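Local structure of OxyR (Porphyromonas gingivalis, 3HO7) at residues V89-P94 and S170-E175; R110-D115 and M149-S154. The protein is the regulatory domain of a LysR-type, redox-sensitive transcriptional activator that probably binds DNA through a separate helix-turn-helix domain and switches on genes of its regulon. All coordinates share one frame; numbering follows the deposited sequence.

Contact 1: residues V89-P94 and S170-E175; sequences VSRCEP and SPSQKE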
# COMPACT_ATOMS: atom_id res chain seq x y z
N VAL A 89 -3.74 6.12 16.64
CA VAL A 89 -4.09 7.48 17.03
C VAL A 89 -2.86 8.39 17.05
O VAL A 89 -1.89 8.10 17.74
CB VAL A 89 -4.74 7.50 18.42
CG1 VAL A 89 -5.23 8.90 18.77
CG2 VAL A 89 -5.87 6.49 18.50
N SER A 90 -2.91 9.50 16.32
CA SER A 90 -1.79 10.42 16.28
C SER A 90 -1.60 11.07 17.64
O SER A 90 -2.54 11.19 18.42
CB SER A 90 -1.99 11.50 15.22
OG SER A 90 -2.38 12.72 15.82
N ARG A 91 -0.37 11.49 17.93
CA ARG A 91 -0.05 12.10 19.21
C ARG A 91 -0.74 13.46 19.39
O ARG A 91 -0.72 14.03 20.48
CB ARG A 91 1.47 12.24 19.36
CG ARG A 91 2.22 10.93 19.16
CD ARG A 91 3.72 11.14 19.05
NE ARG A 91 4.41 9.89 18.73
CZ ARG A 91 4.83 9.02 19.64
NH1 ARG A 91 4.64 9.26 20.93
NH2 ARG A 91 5.45 7.91 19.26
N CYS A 92 -1.34 13.96 18.32
CA CYS A 92 -2.00 15.27 18.35
C CYS A 92 -3.49 15.17 18.66
O CYS A 92 -4.14 16.18 18.94
CB CYS A 92 -1.80 16.00 17.02
SG CYS A 92 -0.08 16.09 16.48
N GLU A 93 -4.03 13.96 18.61
CA GLU A 93 -5.46 13.77 18.87
C GLU A 93 -5.75 13.74 20.37
O GLU A 93 -5.02 13.12 21.14
CB GLU A 93 -5.95 12.47 18.23
CG GLU A 93 -5.36 12.19 16.86
CD GLU A 93 -5.56 13.33 15.89
OE1 GLU A 93 -6.70 13.83 15.77
OE2 GLU A 93 -4.57 13.73 15.23
N PRO A 94 -6.82 14.43 20.79
CA PRO A 94 -7.22 14.41 22.19
C PRO A 94 -7.38 12.97 22.69
O PRO A 94 -7.10 12.69 23.85
CB PRO A 94 -8.58 15.12 22.18
CG PRO A 94 -8.50 16.04 21.01
CD PRO A 94 -7.65 15.35 19.98
N SER A 170 7.33 -0.47 15.02
CA SER A 170 8.45 -0.04 15.85
C SER A 170 7.94 0.38 17.22
O SER A 170 6.75 0.59 17.41
CB SER A 170 9.17 1.13 15.19
OG SER A 170 8.32 2.27 15.15
N PRO A 171 8.86 0.50 18.20
CA PRO A 171 8.49 0.98 19.52
C PRO A 171 7.67 2.25 19.44
O PRO A 171 6.66 2.38 20.14
CB PRO A 171 9.85 1.27 20.16
CG PRO A 171 10.77 0.29 19.53
CD PRO A 171 10.28 0.10 18.12
N SER A 172 8.09 3.19 18.60
CA SER A 172 7.41 4.47 18.48
C SER A 172 6.01 4.33 17.88
O SER A 172 5.07 5.00 18.30
CB SER A 172 8.24 5.44 17.64
OG SER A 172 7.67 6.73 17.64
N GLN A 173 5.89 3.45 16.88
CA GLN A 173 4.60 3.20 16.24
C GLN A 173 3.63 2.54 17.21
O GLN A 173 2.44 2.88 17.22
CB GLN A 173 4.78 2.29 15.03
CG GLN A 173 5.48 2.93 13.85
CD GLN A 173 5.68 1.94 12.72
OE1 GLN A 173 6.19 0.83 12.93
NE2 GLN A 173 5.28 2.33 11.51
N LYS A 174 4.12 1.60 18.00
CA LYS A 174 3.26 0.87 18.92
C LYS A 174 2.57 1.80 19.91
O LYS A 174 1.45 1.54 20.35
CB LYS A 174 4.04 -0.22 19.66
CG LYS A 174 4.31 -1.47 18.81
CD LYS A 174 5.03 -2.54 19.62
CE LYS A 174 5.28 -3.79 18.79
NZ LYS A 174 6.04 -4.83 19.54
N GLU A 175 3.24 2.90 20.26
CA GLU A 175 2.69 3.89 21.18
C GLU A 175 1.38 4.49 20.67
O GLU A 175 0.57 4.97 21.46
CB GLU A 175 3.71 5.01 21.42
CG GLU A 175 4.91 4.58 22.25
CD GLU A 175 5.98 5.65 22.30
OE1 GLU A 175 6.05 6.47 21.37
OE2 GLU A 175 6.76 5.66 23.28
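Arg-91 reaches Glu-175 because its CG stands anti to its own carbonyl carbon (chi1 -55°) and its chain then runs extended to NE; Glu-175 likewise extends beyond CG to meet it. The result is a surface salt bridge between the type I beta turn Ser-90 to Glu-93 and the segment 170-175, which carries the short helix 171-174 of the LysR substrate-binding domain. Both terminal nitrogens of the guanidinium converge on one carboxylate oxygen: Arg-91 NH2 lies 2.6 Å from Glu-175 OE1 with a fairly straight N-H (163°), whereas the bond from Arg-91 NH1 to the same OE1 is weak at 3.2 Å. OE1 sits in the guanidinium plane, but the carboxylate is turned 76° against it, which rules out a flat two-oxygen pairing. Ser-172 brings its OG to the same guanidinium edge, 3.0 Å from Arg-91 NH2. The 90-93 turn and the helix start are each held by side-chain-to-backbone bonds. Cys-92 N donates to Ser-90 OG, an ST turn. At the helix start Ser-170 and Gln-173 form a capping box: Gln-173 N donates to Ser-170 OG at 3.2 Å, and Ser-170 N meets a lone pair of Gln-173 OE1 at 2.7 Å.

Contact 2: residues R110-D115 and M149-S154; sequences RLWLLD and MRLVES
Trp-112 meets Leu-151 with the face of its indole, an apolar contact with no hydrogen bond between 110-115 and 149-154. Leu-151 can be followed outward from the helix. Its CB lies 4.0 Å from Trp-112 NE1, at the pyrrole end of the ring system. CG, anti to the carbonyl carbon (chi1 -75°), carries the chain on across the indole, the two side chains crossing at about a right angle. CD1 then settles over the six-membered ring as a CH-pi contact, 3.8 Å from its centroid and 19° off the normal. The nearest ring atom to Leu-151 CD1 is Trp-112 CE2, at 3.6 Å, with CZ2 next. Val-152 approaches differently: its CG2 comes to the ring edge, near the plane, 4.4 Å from Trp-112 CD1. The methyls of successive helix residues thus address a face and an edge of the same indole. Trp-112 NE1 donates to Gln-156 O, which satisfies the buried indole nitrogen and helps to fix the rotation of the ring, and Phe-148 adds a second aromatic ring with its plane at about 20° to the indole. Elsewhere on the helix, Arg-150 grips Glu-153 side-on, NE to OE1 and NH1 to OE2. Helix 145-153 is packed by Leu-151 and Val-152 against 110-115, which makes backbone hydrogen bonds to strand 158-162 through Ile-158, while Val-152 also touches Tyr-88 of strand 75-89 and Leu-151 packs on Pro-27 of the second subunit.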
# COMPACT_ATOMS: atom_id res chain seq x y z
N ARG A 110 -11.19 14.06 11.26
CA ARG A 110 -9.79 13.66 11.34
C ARG A 110 -9.63 12.15 11.30
O ARG A 110 -8.68 11.60 11.86
CB ARG A 110 -9.15 14.23 12.61
CG ARG A 110 -9.15 15.76 12.67
CD ARG A 110 -8.58 16.27 13.98
NE ARG A 110 -7.18 15.91 14.15
CZ ARG A 110 -6.17 16.50 13.52
NH1 ARG A 110 -6.41 17.49 12.66
NH2 ARG A 110 -4.92 16.11 13.73
N LEU A 111 -10.56 11.49 10.62
CA LEU A 111 -10.57 10.03 10.51
C LEU A 111 -10.25 9.60 9.09
O LEU A 111 -10.80 10.16 8.13
CB LEU A 111 -11.93 9.48 10.93
CG LEU A 111 -12.15 7.97 10.86
CD1 LEU A 111 -11.24 7.26 11.84
CD2 LEU A 111 -13.61 7.63 11.12
N TRP A 112 -9.37 8.62 8.94
CA TRP A 112 -9.04 8.09 7.63
C TRP A 112 -9.61 6.69 7.53
O TRP A 112 -9.22 5.81 8.29
CB TRP A 112 -7.53 8.06 7.42
CG TRP A 112 -6.86 9.37 7.67
CD1 TRP A 112 -6.05 9.69 8.72
CD2 TRP A 112 -6.94 10.55 6.86
NE1 TRP A 112 -5.63 10.99 8.62
CE2 TRP A 112 -6.16 11.54 7.48
CE3 TRP A 112 -7.60 10.86 5.67
CZ2 TRP A 112 -6.02 12.82 6.95
CZ3 TRP A 112 -7.46 12.13 5.15
CH2 TRP A 112 -6.67 13.09 5.79
N LEU A 113 -10.51 6.48 6.59
CA LEU A 113 -11.16 5.19 6.44
C LEU A 113 -10.89 4.59 5.07
O LEU A 113 -11.08 5.25 4.05
CB LEU A 113 -12.66 5.31 6.67
CG LEU A 113 -13.13 5.77 8.05
CD1 LEU A 113 -14.64 5.89 8.08
CD2 LEU A 113 -12.64 4.83 9.13
N LEU A 114 -10.46 3.34 5.06
CA LEU A 114 -10.26 2.66 3.80
C LEU A 114 -11.64 2.30 3.27
O LEU A 114 -12.45 1.71 3.98
CB LEU A 114 -9.43 1.39 4.01
CG LEU A 114 -7.99 1.61 4.50
CD1 LEU A 114 -7.40 0.32 5.05
CD2 LEU A 114 -7.13 2.16 3.39
N ASP A 115 -11.89 2.64 2.01
CA ASP A 115 -13.15 2.32 1.36
C ASP A 115 -13.52 0.85 1.55
O ASP A 115 -14.64 0.52 1.92
CB ASP A 115 -13.10 2.66 -0.13
CG ASP A 115 -12.92 4.14 -0.39
OD1 ASP A 115 -13.39 4.96 0.43
OD2 ASP A 115 -12.30 4.50 -1.41
N MET A 149 -1.37 5.29 7.76
CA MET A 149 -0.49 5.16 8.91
C MET A 149 0.57 6.26 8.91
O MET A 149 0.91 6.81 9.95
CB MET A 149 0.15 3.78 8.95
CG MET A 149 -0.87 2.67 9.08
SD MET A 149 -0.10 1.04 9.13
CE MET A 149 0.88 1.17 10.62
N ARG A 150 1.09 6.57 7.72
CA ARG A 150 2.09 7.62 7.60
C ARG A 150 1.49 8.95 8.07
O ARG A 150 2.17 9.76 8.70
CB ARG A 150 2.60 7.72 6.17
CG ARG A 150 3.30 6.47 5.65
CD ARG A 150 4.53 6.14 6.47
NE ARG A 150 4.21 5.27 7.60
CZ ARG A 150 4.04 3.96 7.50
NH1 ARG A 150 3.75 3.24 8.58
NH2 ARG A 150 4.17 3.36 6.32
N LEU A 151 0.21 9.16 7.77
CA LEU A 151 -0.45 10.40 8.17
C LEU A 151 -0.56 10.48 9.68
O LEU A 151 -0.21 11.48 10.30
CB LEU A 151 -1.84 10.50 7.53
CG LEU A 151 -1.88 10.85 6.04
CD1 LEU A 151 -3.27 10.62 5.47
CD2 LEU A 151 -1.41 12.27 5.83
N VAL A 152 -1.04 9.40 10.29
CA VAL A 152 -1.20 9.34 11.73
C VAL A 152 0.13 9.55 12.45
O VAL A 152 0.21 10.30 13.42
CB VAL A 152 -1.83 8.01 12.18
CG1 VAL A 152 -1.89 7.93 13.70
CG2 VAL A 152 -3.22 7.86 11.58
N GLU A 153 1.17 8.89 11.97
CA GLU A 153 2.49 9.00 12.58
C GLU A 153 3.05 10.42 12.50
O GLU A 153 3.94 10.79 13.27
CB GLU A 153 3.45 7.99 11.94
CG GLU A 153 3.02 6.55 12.13
CD GLU A 153 3.72 5.59 11.18
OE1 GLU A 153 4.59 6.05 10.42
OE2 GLU A 153 3.38 4.39 11.20
N SER A 154 2.51 11.19 11.56
CA SER A 154 2.93 12.56 11.33
C SER A 154 2.09 13.53 12.15
O SER A 154 2.25 14.75 12.05
CB SER A 154 2.84 12.91 9.84
OG SER A 154 1.53 12.72 9.35

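Contacts 1 and 2 lie with their centres about 12 Å apart, on the same side of the chain's centre and within one LysR substrate-binding domain. Along the chain the order is 89-94, 110-115, 149-154 and 170-175, so the pair of contact 2 falls entirely between the halves of contact 1. Strands 75-89 and 158-162, antiparallel neighbours in the mixed sheet, serve both. Two polar links join them directly: a salt bridge from Arg-110 NE to Glu-93 OE1 at 2.7 Å, and a probable hydrogen bond from Gln-173 NE2 to Glu-153 OE2. An exposed ion pair and a buried aromatic contact are thus tied into one region. Ser-170 of segment 170-175 and Arg-150, Leu-151 and Ser-154 of 149-154 pack on the second subunit.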